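Local coordinates for putative acetyltransferase Sthe_0691 (Sphaerobacter thermophilus, PDB 3SHP), which probably transfers an acetyl group from acetyl-CoA to an acceptor not yet identified, at residues D22-A27 / W59-I64; V14-M19 / E107-W112; I122-A127 / A140-A145; A63-R66 / A71-G74; L101-L106 / L134-A139. One frame throughout, in Å; residues are numbered along the deposited sequence. Where two conformers were deposited one is given.

Contact 1: residues D22-A27 / W59-I64; sequences DDKHHA and WHLLAI. With SRT (S,R meso-tartaric acid), chain C.
Light side-chain packing of Asp23 and Lys24 on Ala63 and Leu61 lays the short helix 21-26 against strand 58-66, burying about 105 Å² in all. Asp23 projects toward the strand and brings OD2 to 3.8 Å from CB of Ala63, so a carboxylate oxygen meets a methyl without bonding to it. That oxygen has its polar partners nearby: a salt bridge to NH1 of Arg17 and a hydrogen bond from N of Val20. The next residue, Lys24, lays its aliphatic part obliquely across Leu61, with CD 4.1 Å from CD1 of Leu61. The lysine chain bends at chi3 (-89°) as it passes, and NZ ends in a salt bridge with Asp96 of a second subunit. A helix following the first main strand and resting on a central mixed sheet is consistent with the GNAT acetyltransferase fold. At the start of the strand segment, the backbone of Trp59 holds the bound meso-tartaric acid. N of Trp59 donates to O11 of the ligand at 3.1 Å, nearly straight at 169°, while O2 of the ligand donates to O of Trp59 at 2.6 Å. The same O11 approaches the rim of the indole, close to the ring plane, and Phe35 meets that ring edge-to-face. Asp97 of the second subunit is hydrogen-bonded to the same ligand, which places this pocket where two chains meet.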
# COMPACT_ATOMS: atom_id res chain seq x y z
N ASP A 22 2.86 -28.60 6.88
CA ASP A 22 1.78 -28.99 5.98
C ASP A 22 0.48 -28.20 6.24
O ASP A 22 -0.12 -27.64 5.32
CB ASP A 22 1.51 -30.47 6.18
CG ASP A 22 1.04 -31.13 4.94
OD1 ASP A 22 1.86 -31.22 3.98
OD2 ASP A 22 -0.15 -31.57 4.92
N ASP A 23 0.06 -28.14 7.50
CA ASP A 23 -1.10 -27.32 7.87
C ASP A 23 -0.95 -25.85 7.43
O ASP A 23 -1.87 -25.27 6.83
CB ASP A 23 -1.33 -27.36 9.37
CG ASP A 23 -1.53 -28.78 9.90
OD1 ASP A 23 -2.07 -29.64 9.17
OD2 ASP A 23 -1.16 -29.02 11.06
N LYS A 24 0.19 -25.26 7.78
CA LYS A 24 0.46 -23.86 7.53
C LYS A 24 0.40 -23.56 6.05
O LYS A 24 -0.17 -22.54 5.64
CB LYS A 24 1.81 -23.43 8.16
CG LYS A 24 1.78 -23.56 9.70
CD LYS A 24 2.91 -22.86 10.40
CE LYS A 24 4.12 -23.72 10.57
NZ LYS A 24 5.16 -22.95 11.34
N HIS A 25 0.97 -24.46 5.26
CA HIS A 25 1.00 -24.28 3.83
C HIS A 25 -0.43 -24.29 3.26
O HIS A 25 -0.84 -23.34 2.58
CB HIS A 25 1.90 -25.32 3.15
CG HIS A 25 1.94 -25.19 1.66
ND1 HIS A 25 2.80 -24.33 1.01
CD2 HIS A 25 1.22 -25.81 0.69
CE1 HIS A 25 2.61 -24.43 -0.30
NE2 HIS A 25 1.66 -25.32 -0.52
N HIS A 26 -1.18 -25.37 3.53
CA HIS A 26 -2.57 -25.47 3.04
C HIS A 26 -3.42 -24.26 3.43
O HIS A 26 -4.20 -23.75 2.61
CB HIS A 26 -3.26 -26.75 3.51
CG HIS A 26 -4.63 -26.93 2.93
ND1 HIS A 26 -5.78 -26.51 3.57
CD2 HIS A 26 -5.04 -27.45 1.74
CE1 HIS A 26 -6.83 -26.79 2.82
NE2 HIS A 26 -6.40 -27.36 1.70
N ALA A 27 -3.25 -23.81 4.67
CA ALA A 27 -4.08 -22.73 5.21
C ALA A 27 -3.55 -21.33 4.89
O ALA A 27 -4.08 -20.31 5.40
CB ALA A 27 -4.23 -22.91 6.70
N TRP A 59 6.74 -20.22 22.11
CA TRP A 59 5.53 -20.11 21.31
C TRP A 59 5.16 -21.46 20.73
O TRP A 59 6.03 -22.25 20.32
CB TRP A 59 5.71 -19.15 20.15
CG TRP A 59 5.91 -17.72 20.52
CD1 TRP A 59 7.03 -17.15 21.10
CD2 TRP A 59 5.01 -16.65 20.27
NE1 TRP A 59 6.85 -15.80 21.24
CE2 TRP A 59 5.63 -15.46 20.73
CE3 TRP A 59 3.73 -16.57 19.72
CZ2 TRP A 59 5.00 -14.22 20.64
CZ3 TRP A 59 3.11 -15.34 19.63
CH2 TRP A 59 3.75 -14.18 20.09
N HIS A 60 3.87 -21.72 20.67
CA HIS A 60 3.39 -22.98 20.12
C HIS A 60 2.17 -22.76 19.28
O HIS A 60 1.47 -21.74 19.43
CB HIS A 60 3.12 -23.97 21.25
CG HIS A 60 4.36 -24.32 22.02
ND1 HIS A 60 5.32 -25.18 21.53
CD2 HIS A 60 4.82 -23.87 23.22
CE1 HIS A 60 6.31 -25.27 22.41
NE2 HIS A 60 6.03 -24.49 23.44
N LEU A 61 1.95 -23.69 18.38
CA LEU A 61 0.78 -23.68 17.54
C LEU A 61 0.10 -25.03 17.56
O LEU A 61 0.74 -26.04 17.29
CB LEU A 61 1.22 -23.41 16.11
CG LEU A 61 1.24 -21.98 15.66
CD1 LEU A 61 1.82 -21.97 14.22
CD2 LEU A 61 -0.15 -21.39 15.73
N LEU A 62 -1.20 -25.03 17.88
CA LEU A 62 -2.00 -26.22 17.82
C LEU A 62 -2.98 -26.08 16.66
O LEU A 62 -3.62 -25.03 16.50
CB LEU A 62 -2.78 -26.40 19.13
CG LEU A 62 -1.96 -26.60 20.43
CD1 LEU A 62 -2.90 -26.76 21.61
CD2 LEU A 62 -1.02 -27.81 20.32
N ALA A 63 -3.08 -27.12 15.84
CA ALA A 63 -4.11 -27.18 14.82
C ALA A 63 -5.41 -27.62 15.45
O ALA A 63 -5.43 -28.50 16.33
CB ALA A 63 -3.72 -28.18 13.76
N ILE A 64 -6.51 -27.03 15.01
CA ILE A 64 -7.81 -27.53 15.43
C ILE A 64 -8.34 -28.34 14.25
O ILE A 64 -8.46 -27.82 13.13
CB ILE A 64 -8.76 -26.39 15.77
CG1 ILE A 64 -8.14 -25.50 16.88
CG2 ILE A 64 -10.17 -26.92 16.14
CD1 ILE A 64 -8.90 -24.15 17.07
O1 SRT C . 10.47 -19.45 19.13
O11 SRT C . 9.29 -20.75 20.41
C1 SRT C . 9.54 -20.28 19.27
C2 SRT C . 8.74 -20.67 18.02
O2 SRT C . 7.46 -21.26 18.35
C3 SRT C . 9.42 -21.70 17.12
O3 SRT C . 10.82 -21.79 17.40
C4 SRT C . 9.17 -21.39 15.65
O4 SRT C . 9.63 -20.34 15.13
O41 SRT C . 8.52 -22.22 14.98

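Contact 2: residues V14-M19 / E107-W112; sequences VYLRAM and ELVVPW
Strand 14-18, through Val14 and Leu16, and helix segment 107-112, through Leu108 and Val109, come within 9.3 Å between axes, their N-to-C directions 50° apart. Leu16 and Leu108 bring their CA atoms nearest, 7.8 Å apart. This is helix-on-sheet packing in an alpha/beta fold: helix 98-116 is the crossover of a beta-alpha-beta unit between the parallel strands 84-91 and 121-127, and here it also covers strand 14-18 of the same sheet. The helix is kinked where N of Pro111 lacks its bond to the preceding turn. Side chain meets side chain through apolar groups alone. Leu16 points at the helix and divides its two methyls, CD2 lying 3.9 Å from CB of Val109 and CD1 4.2 Å from CD1 of Leu108. It crosses Val109 at about a right angle. Tyr15, the residue between Val14 and Leu16, turns the other way and hydrogen-bonds through OH to Glu70. Leu108 is extended, with CG anti to its carbonyl carbon (chi1 -57°), and this carries CD1 between the two strand residues. There the methyl touches CG2 of Val14 at 4.0 Å and rests still closer, at 3.6 Å, to the backbone O of Val14.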
# COMPACT_ATOMS: atom_id res chain seq x y z
N VAL A 14 -13.96 -31.84 17.37
CA VAL A 14 -12.61 -31.49 16.95
C VAL A 14 -11.53 -32.09 17.86
O VAL A 14 -11.80 -32.47 18.99
CB VAL A 14 -12.40 -29.95 16.93
CG1 VAL A 14 -13.48 -29.25 16.03
CG2 VAL A 14 -12.38 -29.39 18.34
N TYR A 15 -10.31 -32.16 17.35
CA TYR A 15 -9.19 -32.44 18.20
C TYR A 15 -8.07 -31.48 17.92
O TYR A 15 -8.03 -30.87 16.85
CB TYR A 15 -8.72 -33.89 18.11
CG TYR A 15 -8.14 -34.34 16.79
CD1 TYR A 15 -6.76 -34.35 16.57
CD2 TYR A 15 -8.97 -34.83 15.80
CE1 TYR A 15 -6.23 -34.79 15.37
CE2 TYR A 15 -8.45 -35.28 14.61
CZ TYR A 15 -7.08 -35.26 14.40
OH TYR A 15 -6.60 -35.73 13.18
N LEU A 16 -7.20 -31.33 18.92
CA LEU A 16 -6.06 -30.44 18.86
C LEU A 16 -4.81 -31.28 18.86
O LEU A 16 -4.69 -32.27 19.61
CB LEU A 16 -6.05 -29.48 20.05
CG LEU A 16 -6.94 -28.21 19.97
CD1 LEU A 16 -8.31 -28.46 19.40
CD2 LEU A 16 -7.09 -27.62 21.35
N ARG A 17 -3.87 -30.88 18.01
CA ARG A 17 -2.57 -31.53 17.93
C ARG A 17 -1.61 -30.44 17.44
O ARG A 17 -2.04 -29.43 16.96
CB ARG A 17 -2.62 -32.67 16.91
CG ARG A 17 -3.15 -32.27 15.49
CD ARG A 17 -2.53 -33.16 14.40
NE ARG A 17 -3.06 -32.86 13.07
CZ ARG A 17 -2.61 -31.90 12.25
NH1 ARG A 17 -1.59 -31.10 12.61
NH2 ARG A 17 -3.19 -31.73 11.06
N ALA A 18 -0.31 -30.69 17.57
CA ALA A 18 0.70 -29.75 17.10
C ALA A 18 0.46 -29.42 15.63
O ALA A 18 0.26 -30.31 14.80
CB ALA A 18 2.12 -30.32 17.32
N MSE A 19 0.40 -28.13 15.31
CA MSE A 19 0.33 -27.69 13.92
C MSE A 19 1.68 -27.98 13.27
O MSE A 19 2.73 -27.74 13.88
CB MSE A 19 0.00 -26.21 13.84
CG MSE A 19 -0.22 -25.71 12.42
SE MSE A 19 -1.24 -24.10 12.50
CE MSE A 19 -1.86 -23.90 10.67
N GLU A 107 -12.58 -25.37 25.32
CA GLU A 107 -12.88 -26.39 26.34
C GLU A 107 -11.76 -27.41 26.47
O GLU A 107 -11.47 -27.87 27.57
CB GLU A 107 -14.18 -27.13 26.04
CG GLU A 107 -15.42 -26.28 26.20
CD GLU A 107 -16.72 -27.02 25.85
OE1 GLU A 107 -16.70 -28.01 25.08
OE2 GLU A 107 -17.77 -26.57 26.35
N LEU A 108 -11.18 -27.79 25.34
CA LEU A 108 -10.14 -28.80 25.30
C LEU A 108 -8.81 -28.29 25.80
O LEU A 108 -8.15 -28.98 26.57
CB LEU A 108 -9.95 -29.36 23.88
CG LEU A 108 -11.24 -29.95 23.27
CD1 LEU A 108 -10.97 -30.48 21.89
CD2 LEU A 108 -11.86 -31.03 24.16
N VAL A 109 -8.42 -27.10 25.37
CA VAL A 109 -7.06 -26.61 25.62
C VAL A 109 -6.86 -26.11 27.06
O VAL A 109 -5.78 -26.27 27.61
CB VAL A 109 -6.62 -25.53 24.57
CG1 VAL A 109 -7.24 -24.19 24.88
CG2 VAL A 109 -5.10 -25.39 24.53
N VAL A 110 -7.89 -25.54 27.69
CA VAL A 110 -7.74 -24.98 29.05
C VAL A 110 -7.37 -26.02 30.12
O VAL A 110 -6.38 -25.82 30.86
CB VAL A 110 -8.96 -24.10 29.48
CG1 VAL A 110 -8.85 -23.67 30.98
CG2 VAL A 110 -9.03 -22.86 28.61
N PRO A 111 -8.11 -27.14 30.21
CA PRO A 111 -7.71 -28.08 31.27
C PRO A 111 -6.29 -28.61 31.06
O PRO A 111 -5.57 -28.85 32.06
CB PRO A 111 -8.72 -29.23 31.13
CG PRO A 111 -9.86 -28.67 30.32
CD PRO A 111 -9.22 -27.65 29.40
N TRP A 112 -5.89 -28.81 29.80
CA TRP A 112 -4.52 -29.20 29.46
C TRP A 112 -3.51 -28.14 29.96
O TRP A 112 -2.47 -28.49 30.54
CB TRP A 112 -4.36 -29.45 27.95
CG TRP A 112 -2.92 -29.58 27.52
CD1 TRP A 112 -2.07 -30.60 27.82
CD2 TRP A 112 -2.17 -28.64 26.72
NE1 TRP A 112 -0.83 -30.36 27.27
CE2 TRP A 112 -0.86 -29.17 26.59
CE3 TRP A 112 -2.47 -27.42 26.11
CZ2 TRP A 112 0.15 -28.51 25.86
CZ3 TRP A 112 -1.46 -26.76 25.39
CH2 TRP A 112 -0.16 -27.30 25.30

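Contact 3: residues I122-A127 / A140-A145; sequences ITVEIA and AGLKAA
Leu142 and Val124 meet at about a right angle, the leucine end-on and the valine presenting one methyl of its fork. CD1 of Leu142 comes to 3.5 Å from CG2 of Val124, a tight methyl-to-methyl approach. The leucine achieves this reach by stretching out: CG stands anti to its carbonyl carbon (chi1 -55°) and CD1 continues away from CA with chi2 at 180°. On the valine, CG2 is the branch beside the backbone N, with CG1 anti to that N. The second leucine methyl, CD2, leans instead toward Ile122, whose CG2 lies 4.4 Å away, a looser touch. Ile122 and Val124 both point toward Leu142, while Thr123 between them faces the other side of the sheet and hydrogen-bonds through OG1 to Gln165. Strand 121-127, helix 131-139 and strand 143-151 form a beta-alpha-beta crossover that skips one place in the sheet, since strand 157-167 lies between the two strands and pairs antiparallel with both. The same insertion of the last strand is found in GNAT acetyltransferases. Leu142 sits just where the crossover leaves its helix. The helix ends in a Schellman motif, with Gly141 at a positive phi of 85°, a conformation in which a side chain would collide with the carbonyl O of Ala140, so glycine is called for. Leu142 follows directly and turns inward, where its side chain also touches Ala137 of the helix and Ala166 of strand 157-167. Val124, for its part, packs on Leu87 and Phe89 of strand 84-91.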
# COMPACT_ATOMS: atom_id res chain seq x y z
N ILE A 122 -3.47 -17.53 32.98
CA ILE A 122 -3.93 -17.94 31.66
C ILE A 122 -4.75 -16.78 31.10
O ILE A 122 -5.62 -16.25 31.80
CB ILE A 122 -4.83 -19.20 31.72
CG1 ILE A 122 -4.07 -20.37 32.37
CG2 ILE A 122 -5.31 -19.62 30.33
CD1 ILE A 122 -4.91 -21.69 32.55
N THR A 123 -4.47 -16.41 29.85
CA THR A 123 -4.98 -15.18 29.26
C THR A 123 -5.45 -15.53 27.84
O THR A 123 -4.67 -16.06 27.02
CB THR A 123 -3.88 -14.07 29.25
OG1 THR A 123 -3.43 -13.81 30.59
CG2 THR A 123 -4.38 -12.76 28.66
N VAL A 124 -6.73 -15.27 27.58
CA VAL A 124 -7.38 -15.65 26.31
C VAL A 124 -8.12 -14.47 25.68
O VAL A 124 -8.92 -13.79 26.35
CB VAL A 124 -8.39 -16.81 26.52
CG1 VAL A 124 -8.87 -17.37 25.19
CG2 VAL A 124 -7.78 -17.94 27.39
N GLU A 125 -7.89 -14.25 24.39
CA GLU A 125 -8.62 -13.24 23.62
C GLU A 125 -9.93 -13.84 23.13
O GLU A 125 -9.93 -14.95 22.54
CB GLU A 125 -7.82 -12.81 22.39
CG GLU A 125 -6.54 -12.06 22.69
CD GLU A 125 -5.94 -11.38 21.42
OE1 GLU A 125 -6.39 -11.69 20.29
OE2 GLU A 125 -5.01 -10.55 21.57
N ILE A 126 -11.05 -13.14 23.40
CA ILE A 126 -12.37 -13.55 22.91
C ILE A 126 -13.22 -12.33 22.55
O ILE A 126 -13.40 -11.44 23.37
CB ILE A 126 -13.16 -14.39 23.96
CG1 ILE A 126 -12.30 -15.53 24.54
CG2 ILE A 126 -14.45 -14.96 23.32
CD1 ILE A 126 -12.95 -16.24 25.73
N ALA A 127 -13.74 -12.30 21.33
CA ALA A 127 -14.51 -11.14 20.90
C ALA A 127 -15.85 -11.16 21.60
O ALA A 127 -16.40 -12.23 21.86
CB ALA A 127 -14.69 -11.14 19.37
N ALA A 140 -14.88 -22.83 31.95
CA ALA A 140 -13.50 -23.19 32.29
C ALA A 140 -12.94 -22.40 33.49
O ALA A 140 -11.78 -22.60 33.89
CB ALA A 140 -12.61 -23.05 31.09
N GLY A 141 -13.74 -21.49 34.06
CA GLY A 141 -13.31 -20.75 35.25
C GLY A 141 -12.48 -19.51 34.93
O GLY A 141 -11.83 -18.97 35.82
N LEU A 142 -12.50 -19.08 33.67
CA LEU A 142 -11.92 -17.80 33.28
C LEU A 142 -12.95 -16.69 33.51
O LEU A 142 -14.17 -16.94 33.46
CB LEU A 142 -11.51 -17.80 31.80
CG LEU A 142 -10.56 -18.89 31.29
CD1 LEU A 142 -10.28 -18.70 29.77
CD2 LEU A 142 -9.28 -18.82 32.05
N LYS A 143 -12.43 -15.48 33.75
CA LYS A 143 -13.24 -14.29 33.99
C LYS A 143 -12.81 -13.10 33.13
O LYS A 143 -11.61 -12.86 32.91
CB LYS A 143 -13.19 -13.92 35.47
CG LYS A 143 -14.07 -14.85 36.36
CD LYS A 143 -13.70 -14.74 37.81
CE LYS A 143 -14.36 -15.84 38.64
NZ LYS A 143 -15.85 -15.66 38.73
N ALA A 144 -13.79 -12.35 32.65
CA ALA A 144 -13.52 -11.17 31.83
C ALA A 144 -12.73 -10.17 32.64
O ALA A 144 -13.16 -9.74 33.71
CB ALA A 144 -14.83 -10.55 31.35
N ALA A 145 -11.57 -9.79 32.11
CA ALA A 145 -10.63 -8.95 32.86
C ALA A 145 -10.42 -7.59 32.18
O ALA A 145 -10.24 -6.56 32.86
CB ALA A 145 -9.29 -9.67 32.98

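Contact 4: residues A63-R66 / A71-G74; sequences AIVR and AVVG
Backbone hydrogen bonds carry most of the contact between Ile64 and the pair Val73 and Gly74. N of Ile64 donates to O of Gly74 at 2.8 Å, from above the carbonyl plane. O of Ile64 in turn receives two N-H groups, a good bond from N of Val73 at 2.8 Å, nearly in line with its C=O, and a weak one from N of Gly74 at 3.4 Å. Further on, N of Arg66 reaches O of Ala71 at 2.8 Å, in the carbonyl plane. Among apolar contacts, CG2 of Ile64 meets CG2 of Val73 at 3.8 Å, the two side chains crossing at about a right angle, while CD1 of Ile64 lies 4.0 Å from C of Gly74. With an alanine at Ile64, Val73 CG2 would probably lose its methyl partner and a gap would open beside Gly74. Between charged and apolar groups, CG1 of Val73 sits 4.1 Å above the centre of the Arg66 guanidinium, which is salt-bridged to Asp69 and to Glu21 of a third subunit. Two residues, Val73 and Gly74, thus face one, Ile64: a classic beta bulge in the hairpin of strands 58-66 and 72-80.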
# COMPACT_ATOMS: atom_id res chain seq x y z
N ALA A 63 -3.08 -27.12 15.84
CA ALA A 63 -4.11 -27.18 14.82
C ALA A 63 -5.41 -27.62 15.45
O ALA A 63 -5.43 -28.50 16.33
CB ALA A 63 -3.72 -28.18 13.76
N ILE A 64 -6.51 -27.03 15.01
CA ILE A 64 -7.81 -27.53 15.43
C ILE A 64 -8.34 -28.34 14.25
O ILE A 64 -8.46 -27.82 13.13
CB ILE A 64 -8.76 -26.39 15.77
CG1 ILE A 64 -8.14 -25.50 16.88
CG2 ILE A 64 -10.17 -26.92 16.14
CD1 ILE A 64 -8.90 -24.15 17.07
N VAL A 65 -8.62 -29.62 14.48
CA VAL A 65 -8.88 -30.54 13.37
C VAL A 65 -10.28 -31.11 13.52
O VAL A 65 -10.62 -31.66 14.56
CB VAL A 65 -7.83 -31.70 13.32
CG1 VAL A 65 -8.10 -32.64 12.15
CG2 VAL A 65 -6.38 -31.18 13.28
N ARG A 66 -11.10 -30.96 12.48
CA ARG A 66 -12.43 -31.53 12.51
C ARG A 66 -12.34 -33.02 12.31
O ARG A 66 -11.81 -33.49 11.30
CB ARG A 66 -13.35 -30.90 11.46
CG ARG A 66 -14.81 -31.29 11.62
CD ARG A 66 -15.73 -30.43 10.80
NE ARG A 66 -15.29 -30.29 9.40
CZ ARG A 66 -15.68 -29.32 8.58
NH1 ARG A 66 -15.23 -29.28 7.34
NH2 ARG A 66 -16.54 -28.40 9.01
N ALA A 71 -10.27 -32.12 8.43
CA ALA A 71 -9.94 -30.79 7.94
C ALA A 71 -9.39 -29.94 9.07
O ALA A 71 -9.90 -29.95 10.20
CB ALA A 71 -11.17 -30.13 7.35
N VAL A 72 -8.33 -29.19 8.77
CA VAL A 72 -7.82 -28.22 9.73
C VAL A 72 -8.76 -27.02 9.64
O VAL A 72 -8.82 -26.37 8.58
CB VAL A 72 -6.35 -27.83 9.41
CG1 VAL A 72 -5.88 -26.64 10.29
CG2 VAL A 72 -5.41 -29.07 9.55
N VAL A 73 -9.52 -26.77 10.71
CA VAL A 73 -10.54 -25.73 10.71
C VAL A 73 -10.10 -24.48 11.49
O VAL A 73 -10.79 -23.43 11.47
CB VAL A 73 -11.90 -26.26 11.23
CG1 VAL A 73 -12.38 -27.42 10.36
CG2 VAL A 73 -11.80 -26.67 12.73
N GLY A 74 -8.95 -24.56 12.15
CA GLY A 74 -8.43 -23.40 12.81
C GLY A 74 -7.13 -23.70 13.50
O GLY A 74 -6.58 -24.80 13.34

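Contact 5: residues L101-L106 / L134-A139; sequences LRAEAL and LAAAEA
Ala103 and Ala136 form the tight centre where two neighbouring helices, 98-116 and 131-139, pack side by side over the central sheet, an arrangement consistent with the GNAT fold. The segments 101-106 and 134-139 run almost parallel, their axes 16° apart in direction and 8.6 Å at closest approach. Small side chains permit this closeness: the CA atoms of Ala103 and Ala136 are 5.6 Å apart, and their CB atoms meet at 4.1 Å. CB of Ala136 presses further, to 3.5 Å from the backbone O of Ala103, so methyl rests on main chain. The other flank of helix 131-139 is loose by contrast. Ala135, Glu138 and Ala139 are exposed and take no part in the packing, although Glu138 hydrogen-bonds through OE2 to OH of Tyr164. Toward the sheet the interface fills again with Leu106, which also touches Ile126 and Phe89 beneath. Because CG of Leu106 is anti to the backbone N (chi1 -179°), the branch extends across to the second helix. CD2 there lies 4.4 Å from CB of Ala136 but nearer Ala137, settling 3.9 Å from its CB and 4.0 Å from its backbone N.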
# COMPACT_ATOMS: atom_id res chain seq x y z
N LEU A 101 -17.03 -24.52 17.05
CA LEU A 101 -15.78 -25.27 16.98
C LEU A 101 -14.68 -24.58 17.79
O LEU A 101 -13.91 -25.25 18.47
CB LEU A 101 -15.36 -25.48 15.52
CG LEU A 101 -16.36 -26.23 14.62
CD1 LEU A 101 -15.83 -26.40 13.23
CD2 LEU A 101 -16.66 -27.57 15.16
N ARG A 102 -14.58 -23.25 17.70
CA ARG A 102 -13.71 -22.48 18.60
C ARG A 102 -13.99 -22.73 20.08
O ARG A 102 -13.07 -22.92 20.86
CB ARG A 102 -13.82 -20.97 18.33
CG ARG A 102 -12.66 -20.15 18.98
CD ARG A 102 -12.77 -18.65 18.69
NE ARG A 102 -14.17 -18.30 18.53
CZ ARG A 102 -14.69 -17.75 17.43
NH1 ARG A 102 -13.91 -17.41 16.41
NH2 ARG A 102 -15.99 -17.53 17.37
N ALA A 103 -15.26 -22.73 20.45
CA ALA A 103 -15.66 -22.94 21.83
C ALA A 103 -15.22 -24.33 22.32
O ALA A 103 -14.70 -24.47 23.42
CB ALA A 103 -17.16 -22.78 21.98
N GLU A 104 -15.42 -25.36 21.50
CA GLU A 104 -14.99 -26.71 21.84
C GLU A 104 -13.47 -26.74 22.01
O GLU A 104 -12.97 -27.33 22.95
CB GLU A 104 -15.46 -27.74 20.80
CG GLU A 104 -15.06 -29.16 21.20
CD GLU A 104 -15.75 -30.24 20.36
OE1 GLU A 104 -16.98 -30.17 20.16
OE2 GLU A 104 -15.05 -31.18 19.91
N ALA A 105 -12.76 -26.09 21.10
CA ALA A 105 -11.30 -26.04 21.17
C ALA A 105 -10.84 -25.40 22.49
O ALA A 105 -9.86 -25.84 23.08
CB ALA A 105 -10.74 -25.27 19.99
N LEU A 106 -11.54 -24.36 22.93
CA LEU A 106 -11.19 -23.71 24.19
C LEU A 106 -11.46 -24.65 25.37
O LEU A 106 -10.65 -24.71 26.31
CB LEU A 106 -11.95 -22.39 24.36
CG LEU A 106 -11.65 -21.58 25.64
CD1 LEU A 106 -10.15 -21.36 25.81
CD2 LEU A 106 -12.32 -20.23 25.57
N LEU A 134 -17.32 -17.39 24.63
CA LEU A 134 -17.42 -16.73 25.94
C LEU A 134 -17.95 -17.72 26.99
O LEU A 134 -17.42 -17.78 28.12
CB LEU A 134 -18.33 -15.51 25.86
CG LEU A 134 -17.76 -14.37 25.01
CD1 LEU A 134 -18.86 -13.36 24.77
CD2 LEU A 134 -16.54 -13.71 25.69
N ALA A 135 -18.98 -18.48 26.62
CA ALA A 135 -19.58 -19.41 27.58
C ALA A 135 -18.59 -20.52 27.94
O ALA A 135 -18.53 -20.94 29.10
CB ALA A 135 -20.88 -19.98 27.05
N ALA A 136 -17.81 -20.98 26.96
CA ALA A 136 -16.79 -22.01 27.23
C ALA A 136 -15.78 -21.46 28.23
O ALA A 136 -15.36 -22.17 29.12
CB ALA A 136 -16.10 -22.48 25.95
N ALA A 137 -15.40 -20.20 28.08
CA ALA A 137 -14.39 -19.61 28.95
C ALA A 137 -14.89 -19.50 30.38
O ALA A 137 -14.18 -19.83 31.33
CB ALA A 137 -13.97 -18.24 28.43
N GLU A 138 -16.13 -19.05 30.52
CA GLU A 138 -16.76 -18.96 31.82
C GLU A 138 -16.83 -20.33 32.51
O GLU A 138 -16.46 -20.43 33.67
CB GLU A 138 -18.13 -18.28 31.72
CG GLU A 138 -17.98 -16.76 31.66
CD GLU A 138 -19.02 -16.06 30.81
OE1 GLU A 138 -20.06 -16.68 30.44
OE2 GLU A 138 -18.80 -14.86 30.51
N ALA A 139 -17.24 -21.37 31.78
CA ALA A 139 -17.30 -22.71 32.35
C ALA A 139 -15.90 -23.26 32.69
O ALA A 139 -15.75 -24.05 33.61
CB ALA A 139 -18.09 -23.69 31.45

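How the contacts relate
From the N terminus, contact 2 opens first, on strand 14-18, and spans the longest loop, closing only on helix 98-116. Contacts 1 and 4 fall wholly within it: contact 1 runs from helix 21-26 to strand 58-66, and contact 4 starts on that strand, sharing Ala63 and Ile64, to close the hairpin with strand 72-80. Contact 5 opens on helix 98-116 just before contact 2 closes, so the two cross. Contact 3 then opens on strand 121-127 and crosses contact 5, since contact 5 closes on helix 131-139 before contact 3 closes at 140-145. Helix 98-116 thereby links the N-terminal part of the sheet to the C-terminal crossover, while contacts 3 and 4 lie on opposite sides of the chain's centre.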